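Local coordinates for protein VlsE1 (Borreliella burgdorferi, PDB 1L8W) that is an antigenically variable surface lipoprotein of the Lyme disease spirochaete, probably helping the bacterium to evade the host immune response, at residues A233-G238 / A244-A249; G139-D144 / G292-A297; K72-K77 / A124-E129; A131-A136 / M281-K286. All blocks are in the same frame, centred on the assembly; numbering follows the deposited sequence.

Interaction 1 (A233-G238 / A244-A249); sequences AAEQDG and AKNPIA
The amide of Asn246 carries this contact at one edge and one face. At the edge, ND2 donates to Glu235 O at 2.8 Å, and the bond is fairly straight, 157° at the hydrogen. The acceptor lies in the plane of the amide, although the donor itself stands above the plane of the Glu235 carbonyl. Over one amide face sits the methyl of Ala233, whose CB is 3.8 Å from Asn246 ND2. The carboxylate of Glu235 is turned 77° against the amide and is held back toward its own segment, where OE2 takes the N-H of Ala234. The second flat group is the amide of Gln236, covered on one face by the end methyl of Ile248, with CD1 3.8 Å from Gln236 CD.

At its other end the Asn246 amide works as an N-cap: OD1 accepts from Ala249 N at 2.6 Å. The side chain can do both because CG lies between the backbone N and the carbonyl carbon (chi1 63°), a crowded position that folds OD1 back over the first helical turn. One residue thus starts a helix and ties the preceding loop to it. Further along, Ala249 CB rests 3.3 Å from Asp237 O, and Gly238 CA makes a C-H...O contact of 3.4 Å with Ala249 O.

Lys239, in the loop between the segments, adds a hydrogen bond from NZ to Asp237 O and backbone bonding with Ala249. Beneath, Ile248 is packed among Val156 and Ala160 of helix 153-170, Leu278 of helix 269-281 and Ala230 of helix 220-230.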
loop_
_atom_site.group_PDB
_atom_site.type_symbol
_atom_site.label_atom_id
_atom_site.label_comp_id
_atom_site.label_asym_id
_atom_site.label_seq_id
_atom_site.Cartn_x
_atom_site.Cartn_y
_atom_site.Cartn_z
ATOM N N ALA A 233 -2.113 -14.036 5.221
ATOM C CA ALA A 233 -1.478 -14.556 6.428
ATOM C C ALA A 233 -2.544 -14.772 7.500
ATOM O O ALA A 233 -3.667 -14.282 7.382
ATOM C CB ALA A 233 -0.416 -13.577 6.933
ATOM N N ALA A 234 -2.192 -15.503 8.549
ATOM C CA ALA A 234 -3.133 -15.774 9.624
ATOM C C ALA A 234 -2.838 -14.905 10.833
ATOM O O ALA A 234 -3.745 -14.565 11.597
ATOM C CB ALA A 234 -3.070 -17.241 10.009
ATOM N N GLU A 235 -1.569 -14.544 10.999
ATOM C CA GLU A 235 -1.134 -13.720 12.121
ATOM C C GLU A 235 -1.076 -12.256 11.692
ATOM O O GLU A 235 0.009 -11.678 11.570
ATOM C CB GLU A 235 0.251 -14.168 12.598
ATOM C CG GLU A 235 0.629 -15.597 12.194
ATOM C CD GLU A 235 0.968 -15.723 10.708
ATOM O OE1 GLU A 235 1.998 -15.157 10.281
ATOM O OE2 GLU A 235 0.208 -16.383 9.967
ATOM N N GLN A 236 -2.246 -11.657 11.482
ATOM C CA GLN A 236 -2.325 -10.274 11.041
ATOM C C GLN A 236 -2.431 -9.208 12.112
ATOM O O GLN A 236 -2.699 -8.050 11.797
ATOM C CB GLN A 236 -3.483 -10.098 10.061
ATOM C CG GLN A 236 -3.316 -10.902 8.796
ATOM C CD GLN A 236 -4.288 -10.498 7.722
ATOM O OE1 GLN A 236 -4.468 -11.215 6.736
ATOM N NE2 GLN A 236 -4.919 -9.339 7.897
ATOM N N ASP A 237 -2.221 -9.572 13.370
ATOM C CA ASP A 237 -2.290 -8.567 14.425
ATOM C C ASP A 237 -0.937 -7.892 14.615
ATOM O O ASP A 237 0.108 -8.471 14.310
ATOM C CB ASP A 237 -2.769 -9.184 15.742
ATOM C CG ASP A 237 -3.956 -8.431 16.327
ATOM O OD1 ASP A 237 -3.783 -7.253 16.719
ATOM O OD2 ASP A 237 -5.068 -9.008 16.373
ATOM N N GLY A 238 -0.971 -6.661 15.116
ATOM C CA GLY A 238 0.244 -5.895 15.331
ATOM C C GLY A 238 1.305 -6.554 16.195
ATOM O O GLY A 238 0.999 -7.182 17.210
ATOM N N ALA A 244 7.405 -9.250 14.092
ATOM C CA ALA A 244 6.521 -9.281 12.924
ATOM C C ALA A 244 7.017 -10.246 11.844
ATOM O O ALA A 244 8.211 -10.290 11.544
ATOM C CB ALA A 244 6.380 -7.873 12.341
ATOM N N LYS A 245 6.095 -11.008 11.259
ATOM C CA LYS A 245 6.443 -11.964 10.207
ATOM C C LYS A 245 5.815 -11.642 8.847
ATOM O O LYS A 245 6.080 -12.328 7.850
ATOM C CB LYS A 245 6.060 -13.388 10.634
ATOM C CG LYS A 245 6.948 -13.978 11.745
ATOM C CD LYS A 245 6.512 -15.385 12.131
ATOM C CE LYS A 245 7.436 -16.001 13.178
ATOM N NZ LYS A 245 8.823 -16.203 12.669
ATOM N N ASN A 246 4.975 -10.608 8.804
ATOM C CA ASN A 246 4.345 -10.192 7.557
ATOM C C ASN A 246 4.175 -8.672 7.577
ATOM O O ASN A 246 4.100 -8.068 8.645
ATOM C CB ASN A 246 2.998 -10.908 7.374
ATOM C CG ASN A 246 1.986 -10.550 8.455
ATOM O OD1 ASN A 246 1.461 -9.437 8.485
ATOM N ND2 ASN A 246 1.710 -11.496 9.345
ATOM N N PRO A 247 4.121 -8.027 6.400
ATOM C CA PRO A 247 3.967 -6.567 6.396
ATOM C C PRO A 247 2.727 -5.987 7.110
ATOM O O PRO A 247 2.772 -4.853 7.609
ATOM C CB PRO A 247 4.045 -6.208 4.904
ATOM C CG PRO A 247 3.652 -7.454 4.201
ATOM C CD PRO A 247 4.247 -8.557 5.030
ATOM N N ILE A 248 1.636 -6.753 7.169
ATOM C CA ILE A 248 0.423 -6.297 7.854
ATOM C C ILE A 248 0.670 -6.213 9.366
ATOM O O ILE A 248 0.331 -5.217 10.007
ATOM C CB ILE A 248 -0.781 -7.242 7.563
ATOM C CG1 ILE A 248 -1.201 -7.105 6.094
ATOM C CG2 ILE A 248 -1.961 -6.920 8.484
ATOM C CD1 ILE A 248 -2.354 -7.997 5.701
ATOM N N ALA A 249 1.286 -7.244 9.929
ATOM C CA ALA A 249 1.585 -7.267 11.355
ATOM C C ALA A 249 2.602 -6.186 11.723
ATOM O O ALA A 249 2.560 -5.617 12.824
ATOM C CB ALA A 249 2.124 -8.633 11.746
#

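Interaction 2 (G139-D144 / G292-A297); sequences GEVVAD and GEKEKA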
loop_
_atom_site.group_PDB
_atom_site.type_symbol
_atom_site.label_atom_id
_atom_site.label_comp_id
_atom_site.label_asym_id
_atom_site.label_seq_id
_atom_site.Cartn_x
_atom_site.Cartn_y
_atom_site.Cartn_z
ATOM N N GLY A 139 3.085 10.465 5.113
ATOM C CA GLY A 139 4.392 10.415 5.734
ATOM C C GLY A 139 4.454 11.190 7.038
ATOM O O GLY A 139 5.337 12.029 7.225
ATOM N N GLU A 140 3.506 10.919 7.932
ATOM C CA GLU A 140 3.457 11.567 9.231
ATOM C C GLU A 140 4.641 11.097 10.056
ATOM O O GLU A 140 4.862 9.901 10.190
ATOM C CB GLU A 140 2.163 11.203 9.960
ATOM C CG GLU A 140 1.129 12.299 9.938
ATOM C CD GLU A 140 1.629 13.569 10.594
ATOM O OE1 GLU A 140 1.838 13.554 11.825
ATOM O OE2 GLU A 140 1.821 14.576 9.880
ATOM N N VAL A 141 5.393 12.043 10.606
ATOM C CA VAL A 141 6.566 11.742 11.420
ATOM C C VAL A 141 6.430 12.340 12.817
ATOM O O VAL A 141 6.230 13.544 12.952
ATOM C CB VAL A 141 7.844 12.332 10.786
ATOM C CG1 VAL A 141 9.048 12.075 11.698
ATOM C CG2 VAL A 141 8.052 11.737 9.395
ATOM N N VAL A 142 6.548 11.505 13.848
ATOM C CA VAL A 142 6.449 11.980 15.232
ATOM C C VAL A 142 7.732 11.748 16.029
ATOM O O VAL A 142 8.374 10.702 15.910
ATOM C CB VAL A 142 5.271 11.304 15.987
ATOM C CG1 VAL A 142 3.961 11.640 15.300
ATOM C CG2 VAL A 142 5.463 9.807 16.038
ATOM N N ALA A 143 8.097 12.738 16.839
ATOM C CA ALA A 143 9.294 12.675 17.669
ATOM C C ALA A 143 8.920 12.665 19.152
ATOM O O ALA A 143 9.719 12.254 19.997
ATOM C CB ALA A 143 10.192 13.858 17.368
ATOM N N ASP A 144 7.708 13.131 19.458
ATOM C CA ASP A 144 7.200 13.163 20.828
ATOM C C ASP A 144 6.690 11.783 21.229
ATOM O O ASP A 144 5.825 11.213 20.566
ATOM C CB ASP A 144 6.055 14.171 20.970
ATOM C CG ASP A 144 6.526 15.607 20.911
ATOM O OD1 ASP A 144 7.523 15.933 21.598
ATOM O OD2 ASP A 144 5.891 16.414 20.191
ATOM N N GLY A 292 15.388 15.215 18.526
ATOM C CA GLY A 292 16.607 15.755 17.954
ATOM C C GLY A 292 16.908 15.029 16.655
ATOM O O GLY A 292 18.000 15.141 16.101
ATOM N N GLU A 293 15.925 14.271 16.172
ATOM C CA GLU A 293 16.073 13.521 14.929
ATOM C C GLU A 293 15.033 13.876 13.872
ATOM O O GLU A 293 15.279 13.707 12.683
ATOM C CB GLU A 293 16.003 12.019 15.202
ATOM C CG GLU A 293 17.326 11.399 15.598
ATOM C CD GLU A 293 18.385 11.594 14.543
ATOM O OE1 GLU A 293 18.126 11.268 13.368
ATOM O OE2 GLU A 293 19.481 12.075 14.890
ATOM N N LYS A 294 13.876 14.360 14.304
ATOM C CA LYS A 294 12.807 14.711 13.378
ATOM C C LYS A 294 13.325 15.462 12.166
ATOM O O LYS A 294 13.252 14.975 11.045
ATOM C CB LYS A 294 11.743 15.563 14.074
ATOM C CG LYS A 294 10.672 16.069 13.130
ATOM C CD LYS A 294 9.684 16.995 13.819
ATOM C CE LYS A 294 8.743 16.231 14.721
ATOM N NZ LYS A 294 7.907 15.276 13.948
ATOM N N GLU A 295 13.857 16.652 12.402
ATOM C CA GLU A 295 14.376 17.481 11.328
ATOM C C GLU A 295 15.478 16.785 10.544
ATOM O O GLU A 295 15.727 17.105 9.384
ATOM C CB GLU A 295 14.909 18.792 11.908
ATOM C CG GLU A 295 13.950 19.459 12.882
ATOM C CD GLU A 295 14.241 19.111 14.337
ATOM O OE1 GLU A 295 14.517 17.923 14.634
ATOM O OE2 GLU A 295 14.182 20.031 15.187
ATOM N N LYS A 296 16.127 15.817 11.174
ATOM C CA LYS A 296 17.237 15.111 10.542
ATOM C C LYS A 296 16.823 13.891 9.724
ATOM O O LYS A 296 17.543 13.482 8.808
ATOM C CB LYS A 296 18.252 14.700 11.619
ATOM C CG LYS A 296 19.547 14.109 11.081
ATOM C CD LYS A 296 20.540 13.755 12.195
ATOM C CE LYS A 296 20.955 14.983 13.002
ATOM N NZ LYS A 296 22.239 14.772 13.747
ATOM N N ALA A 297 15.661 13.323 10.040
ATOM C CA ALA A 297 15.191 12.128 9.346
ATOM C C ALA A 297 13.802 12.244 8.717
ATOM O O ALA A 297 13.398 11.378 7.946
ATOM C CB ALA A 297 15.230 10.939 10.307
#
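Val141, on the short strand 141-142, is the first residue of its segment to meet Lys294. Its CG1, anti to the backbone N (chi1 177°), lies 4.1 Å from Lys294 NZ, and the valine branch and the lysine chain pass one another, pointing opposite ways. The carbonyl is nearer still: Val141 O is 2.6 Å from Lys294 NZ, but the angle is poor and the pair does not count as a hydrogen bond. At Val142 the side chain turns away, and the backbone bonds to Phe287 and Val289 in the parallel pairing with strand 287-288; its CA is 3.8 Å from Lys294 NZ. Ala143 then offers its methyl to the aliphatic part of the lysine, CB lying 3.8 Å from Lys294 CE.

Lys294 opens helix 294-333, just after the N-cap residue Glu293. Its chain leaves the helix extended and then bends twice (chi3 -74°, chi4 -63°), carrying NZ over the strand.

No salt bridge crosses the contact, as Glu140 OE1 and Asp144 OD2 each stay 6.7 Å from Lys294 NZ. The chemistry is that of an amphipathic lysine: methylenes against a methyl, and an ammonium probably favoured by the carbonyl dipole and, more distantly, by two acids.

Interaction 3 (K72-K77 / A124-E129); sequences KLEKTK and AVKTAE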
loop_
_atom_site.group_PDB
_atom_site.type_symbol
_atom_site.label_atom_id
_atom_site.label_comp_id
_atom_site.label_asym_id
_atom_site.label_seq_id
_atom_site.Cartn_x
_atom_site.Cartn_y
_atom_site.Cartn_z
ATOM N N LYS A 72 -14.952 5.739 -12.156
ATOM C CA LYS A 72 -14.601 5.402 -13.531
ATOM C C LYS A 72 -15.049 3.988 -13.881
ATOM O O LYS A 72 -15.483 3.722 -14.997
ATOM C CB LYS A 72 -13.085 5.524 -13.744
ATOM C CG LYS A 72 -12.521 6.924 -13.566
ATOM C CD LYS A 72 -11.004 6.934 -13.787
ATOM C CE LYS A 72 -10.401 8.327 -13.629
ATOM N NZ LYS A 72 -8.915 8.335 -13.812
ATOM N N LEU A 73 -14.937 3.074 -12.923
ATOM C CA LEU A 73 -15.347 1.695 -13.148
ATOM C C LEU A 73 -16.859 1.591 -13.311
ATOM O O LEU A 73 -17.350 0.835 -14.141
ATOM C CB LEU A 73 -14.887 0.805 -11.990
ATOM C CG LEU A 73 -13.384 0.562 -11.901
ATOM C CD1 LEU A 73 -13.101 -0.360 -10.741
ATOM C CD2 LEU A 73 -12.882 -0.050 -13.205
ATOM N N GLU A 74 -17.594 2.354 -12.513
ATOM C CA GLU A 74 -19.054 2.348 -12.585
ATOM C C GLU A 74 -19.551 2.903 -13.910
ATOM O O GLU A 74 -20.454 2.336 -14.533
ATOM C CB GLU A 74 -19.631 3.159 -11.430
ATOM C CG GLU A 74 -19.690 2.375 -10.128
ATOM C CD GLU A 74 -19.795 3.272 -8.915
ATOM O OE1 GLU A 74 -20.300 4.405 -9.056
ATOM O OE2 GLU A 74 -19.380 2.837 -7.817
ATOM N N LYS A 75 -18.953 4.006 -14.346
ATOM C CA LYS A 75 -19.343 4.616 -15.606
ATOM C C LYS A 75 -19.042 3.689 -16.780
ATOM O O LYS A 75 -19.867 3.512 -17.684
ATOM C CB LYS A 75 -18.615 5.944 -15.802
ATOM C CG LYS A 75 -19.040 6.633 -17.068
ATOM C CD LYS A 75 -18.979 8.135 -16.954
ATOM C CE LYS A 75 -19.892 8.753 -18.012
ATOM N NZ LYS A 75 -19.666 8.159 -19.366
ATOM N N THR A 76 -17.849 3.105 -16.770
ATOM C CA THR A 76 -17.463 2.176 -17.821
ATOM C C THR A 76 -18.470 1.021 -17.863
ATOM O O THR A 76 -18.845 0.563 -18.936
ATOM C CB THR A 76 -16.035 1.620 -17.575
ATOM O OG1 THR A 76 -15.067 2.604 -17.966
ATOM C CG2 THR A 76 -15.810 0.344 -18.363
ATOM N N LYS A 77 -18.913 0.554 -16.697
ATOM C CA LYS A 77 -19.878 -0.539 -16.654
ATOM C C LYS A 77 -21.223 -0.132 -17.256
ATOM O O LYS A 77 -21.891 -0.939 -17.902
ATOM C CB LYS A 77 -20.086 -1.023 -15.224
ATOM C CG LYS A 77 -21.082 -2.185 -15.119
ATOM C CD LYS A 77 -21.191 -2.700 -13.698
ATOM C CE LYS A 77 -22.100 -3.917 -13.614
ATOM N NZ LYS A 77 -23.518 -3.593 -13.938
ATOM N N ALA A 124 -14.301 -4.514 -4.859
ATOM C CA ALA A 124 -12.965 -4.644 -4.293
ATOM C C ALA A 124 -12.363 -3.287 -3.923
ATOM O O ALA A 124 -11.799 -3.134 -2.835
ATOM C CB ALA A 124 -12.046 -5.383 -5.274
ATOM N N VAL A 125 -12.480 -2.298 -4.812
ATOM C CA VAL A 125 -11.919 -0.987 -4.503
ATOM C C VAL A 125 -12.697 -0.332 -3.370
ATOM O O VAL A 125 -12.118 0.388 -2.560
ATOM C CB VAL A 125 -11.900 -0.020 -5.738
ATOM C CG1 VAL A 125 -11.302 -0.730 -6.962
ATOM C CG2 VAL A 125 -13.287 0.522 -6.018
ATOM N N LYS A 126 -14.002 -0.590 -3.298
ATOM C CA LYS A 126 -14.819 -0.003 -2.234
ATOM C C LYS A 126 -14.430 -0.564 -0.866
ATOM O O LYS A 126 -14.572 0.112 0.166
ATOM C CB LYS A 126 -16.308 -0.218 -2.510
ATOM C CG LYS A 126 -16.845 0.633 -3.667
ATOM C CD LYS A 126 -18.357 0.460 -3.813
ATOM C CE LYS A 126 -18.930 1.294 -4.957
ATOM N NZ LYS A 126 -18.694 2.750 -4.783
ATOM N N THR A 127 -13.932 -1.798 -0.855
ATOM C CA THR A 127 -13.470 -2.383 0.393
ATOM C C THR A 127 -12.240 -1.544 0.783
ATOM O O THR A 127 -12.131 -1.075 1.916
ATOM C CB THR A 127 -13.050 -3.862 0.224
ATOM O OG1 THR A 127 -14.168 -4.637 -0.232
ATOM C CG2 THR A 127 -12.567 -4.428 1.549
ATOM N N ALA A 128 -11.335 -1.331 -0.171
ATOM C CA ALA A 128 -10.142 -0.527 0.083
ATOM C C ALA A 128 -10.547 0.902 0.466
ATOM O O ALA A 128 -10.041 1.467 1.441
ATOM C CB ALA A 128 -9.259 -0.496 -1.146
ATOM N N GLU A 129 -11.451 1.480 -0.318
ATOM C CA GLU A 129 -11.939 2.834 -0.064
ATOM C C GLU A 129 -12.459 2.992 1.367
ATOM O O GLU A 129 -12.054 3.906 2.091
ATOM C CB GLU A 129 -13.057 3.195 -1.060
ATOM C CG GLU A 129 -13.742 4.528 -0.761
ATOM C CD GLU A 129 -15.037 4.722 -1.547
ATOM O OE1 GLU A 129 -15.844 3.781 -1.597
ATOM O OE2 GLU A 129 -15.258 5.814 -2.099
#
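Leu73 and Glu74 of helix 59-80 meet Val125 and Lys126 of helix 106-131, in the later part of each of two helices that run roughly antiparallel. The two touching residues on each side are neighbours in sequence, and they divide the contact into an apolar inner layer and a charged outer one. Inside, Leu73 CD1 reaches Val125 CG1 at 4.2 Å. This is a light touch between branch ends, as expected where the nearest CA atoms, those of Leu73 and Val125, are 9.7 Å apart.

Outside, Lys126 NZ donates to Glu74 OE2 in a salt bridge of 3.1 Å. The ammonium approaches nearly in line with the bond from CD to OE2, and the two chains meet almost perpendicularly. Past CG the glutamate chain is stretched out, whereas the lysine runs straight as far as CE and bends only at its last torsion (chi4 -60°), which swings NZ round to the carboxylate. Lys126 CE also comes close, 3.3 Å from the same OE2.

The arrangement is that of a helical hairpin within a largely helical protein: aliphatic residues face the partner helix, and one glutamate-lysine pair bridges the gap at the more exposed margin. Leu73 also packs on Leu121 and Val122 of helix 106-131, and Val125 on Val69 and Ala70 of helix 59-80, extending the same seam in both directions. A third helix, 153-170, joins from another side, where Ile166 meets both Val125 and Ala124. Nearby, Glu129 OE2 takes a hydrogen bond with Thr67 OG1, a further polar tie between the two hairpin helices.

Interaction 4 (A131-A136 / M281-K286); sequences ASSGTA and MAKDGK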
loop_
_atom_site.group_PDB
_atom_site.type_symbol
_atom_site.label_atom_id
_atom_site.label_comp_id
_atom_site.label_asym_id
_atom_site.label_seq_id
_atom_site.Cartn_x
_atom_site.Cartn_y
_atom_site.Cartn_z
ATOM N N ALA A 131 -11.703 1.404 3.849
ATOM C CA ALA A 131 -10.606 1.176 4.783
ATOM C C ALA A 131 -9.616 2.337 4.825
ATOM O O ALA A 131 -8.782 2.417 5.734
ATOM C CB ALA A 131 -9.872 -0.122 4.413
ATOM N N SER A 132 -9.705 3.230 3.840
ATOM C CA SER A 132 -8.813 4.381 3.760
ATOM C C SER A 132 -9.383 5.570 4.557
ATOM O O SER A 132 -9.657 6.646 4.017
ATOM C CB SER A 132 -8.613 4.753 2.294
ATOM O OG SER A 132 -8.177 3.629 1.553
ATOM N N SER A 133 -9.517 5.358 5.858
ATOM C CA SER A 133 -10.083 6.340 6.773
ATOM C C SER A 133 -9.120 7.312 7.425
ATOM O O SER A 133 -9.509 8.033 8.335
ATOM C CB SER A 133 -10.835 5.606 7.876
ATOM O OG SER A 133 -10.006 4.601 8.430
ATOM N N GLY A 134 -7.871 7.347 6.978
ATOM C CA GLY A 134 -6.924 8.252 7.601
ATOM C C GLY A 134 -7.076 9.691 7.157
ATOM O O GLY A 134 -7.712 9.970 6.136
ATOM N N THR A 135 -6.497 10.610 7.924
ATOM C CA THR A 135 -6.564 12.023 7.568
ATOM C C THR A 135 -5.179 12.676 7.629
ATOM O O THR A 135 -4.938 13.690 6.984
ATOM C CB THR A 135 -7.560 12.808 8.481
ATOM O OG1 THR A 135 -7.153 12.706 9.851
ATOM C CG2 THR A 135 -8.976 12.251 8.338
ATOM N N ALA A 136 -4.268 12.074 8.388
ATOM C CA ALA A 136 -2.917 12.612 8.519
ATOM C C ALA A 136 -2.084 12.408 7.259
ATOM O O ALA A 136 -2.511 11.769 6.299
ATOM C CB ALA A 136 -2.205 11.982 9.734
HETATM N N MSE A 281 -0.578 4.551 4.351
HETATM C CA MSE A 281 -1.945 4.698 3.859
HETATM C C MSE A 281 -2.996 4.579 4.962
HETATM O O MSE A 281 -4.069 5.180 4.868
HETATM C CB MSE A 281 -2.275 3.631 2.805
HETATM C CG MSE A 281 -1.451 3.642 1.541
HETATM SE SE MSE A 281 -2.051 2.230 0.310
HETATM C CE MSE A 281 -3.093 3.277 -0.881
ATOM N N ALA A 282 -2.699 3.793 5.993
ATOM C CA ALA A 282 -3.666 3.570 7.054
ATOM C C ALA A 282 -3.816 4.654 8.117
ATOM O O ALA A 282 -2.893 5.409 8.407
ATOM C CB ALA A 282 -3.389 2.230 7.723
ATOM N N LYS A 283 -5.012 4.708 8.687
ATOM C CA LYS A 283 -5.352 5.635 9.755
ATOM C C LYS A 283 -4.468 5.355 10.975
ATOM O O LYS A 283 -4.233 4.197 11.318
ATOM C CB LYS A 283 -6.821 5.444 10.133
ATOM C CG LYS A 283 -7.192 5.920 11.528
ATOM C CD LYS A 283 -8.549 5.375 11.940
ATOM C CE LYS A 283 -9.607 6.463 11.966
ATOM N NZ LYS A 283 -9.372 7.433 13.065
ATOM N N ASP A 284 -4.003 6.424 11.620
ATOM C CA ASP A 284 -3.140 6.361 12.800
ATOM C C ASP A 284 -1.751 5.787 12.532
ATOM O O ASP A 284 -0.975 5.575 13.467
ATOM C CB ASP A 284 -3.794 5.557 13.929
ATOM C CG ASP A 284 -5.039 6.233 14.490
ATOM O OD1 ASP A 284 -5.079 7.486 14.531
ATOM O OD2 ASP A 284 -5.967 5.503 14.906
ATOM N N GLY A 285 -1.437 5.530 11.266
ATOM C CA GLY A 285 -0.127 4.996 10.941
ATOM C C GLY A 285 0.879 6.123 10.842
ATOM O O GLY A 285 0.778 6.955 9.949
ATOM N N LYS A 286 1.848 6.158 11.751
ATOM C CA LYS A 286 2.862 7.212 11.753
ATOM C C LYS A 286 4.268 6.648 11.950
ATOM O O LYS A 286 4.435 5.517 12.387
ATOM C CB LYS A 286 2.563 8.211 12.869
ATOM C CG LYS A 286 1.141 8.727 12.854
ATOM C CD LYS A 286 0.847 9.543 14.100
ATOM C CE LYS A 286 -0.562 10.119 14.066
ATOM N NZ LYS A 286 -0.837 10.915 15.293
HETATM O O HOH W 1 -4.729 9.306 10.414
#
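Close van der Waals approach dominates where Gly134 passes Lys283: the two CA atoms are 3.7 Å apart, an intimacy of backbones made possible by the missing side chain of the glycine. Beside it, Ser133 lies along the lysine's aliphatic chain, with OG 3.7 Å from Lys283 CB and 3.9 Å from Lys283 CD. The serine hydroxyl takes that position with OG between the backbone N and the carbonyl carbon (chi1 50°).

Polar links across the contact are indirect. A water accepts from Asp284 N at 3.2 Å and, more weakly, from Thr135 N at 3.3 Å, so it bridges two backbone N-H groups from the two segments.

Local turns shape both sides. Ala282 to Gly285 forms a type II beta turn, closed by Gly285 N to Ala282 O at 3.2 Å, and Ser132 centres an inverse gamma turn.

Both loops follow helix ends, 106-131 and 269-281, and lead toward the paired strands 141-142 and 287-288. Ser155 of helix 153-170 joins them, its OG bonded to Ala131 O and Lys283 N, while Lys59, at the start of helix 59-80, bonds through NZ to Ala282 O and Gly285 O.

In the fold
Interactions 2 and 4 form a continuous region: they touch where Glu140 O lies 3.9 Å from Lys286 CB and Val142 CG1 lies 3.9 Å from Lys286 CD. Their segments alternate along the chain: the loops that meet in interaction 4 each lead to one of the parallel strands 141-142 and 287-288, the first of which takes part in interaction 2. Interaction 3 leads into interaction 4 through the end of helix 106-131, with centres 20 Å apart. Interactions 2 and 3 fall on opposite sides of the chain's centre, 36 Å between their centres. Interaction 1 is a local closure on another flank, its centre 18 Å from that of interaction 4 and its nearest atoms about 9 Å away; helix 153-170 touches both.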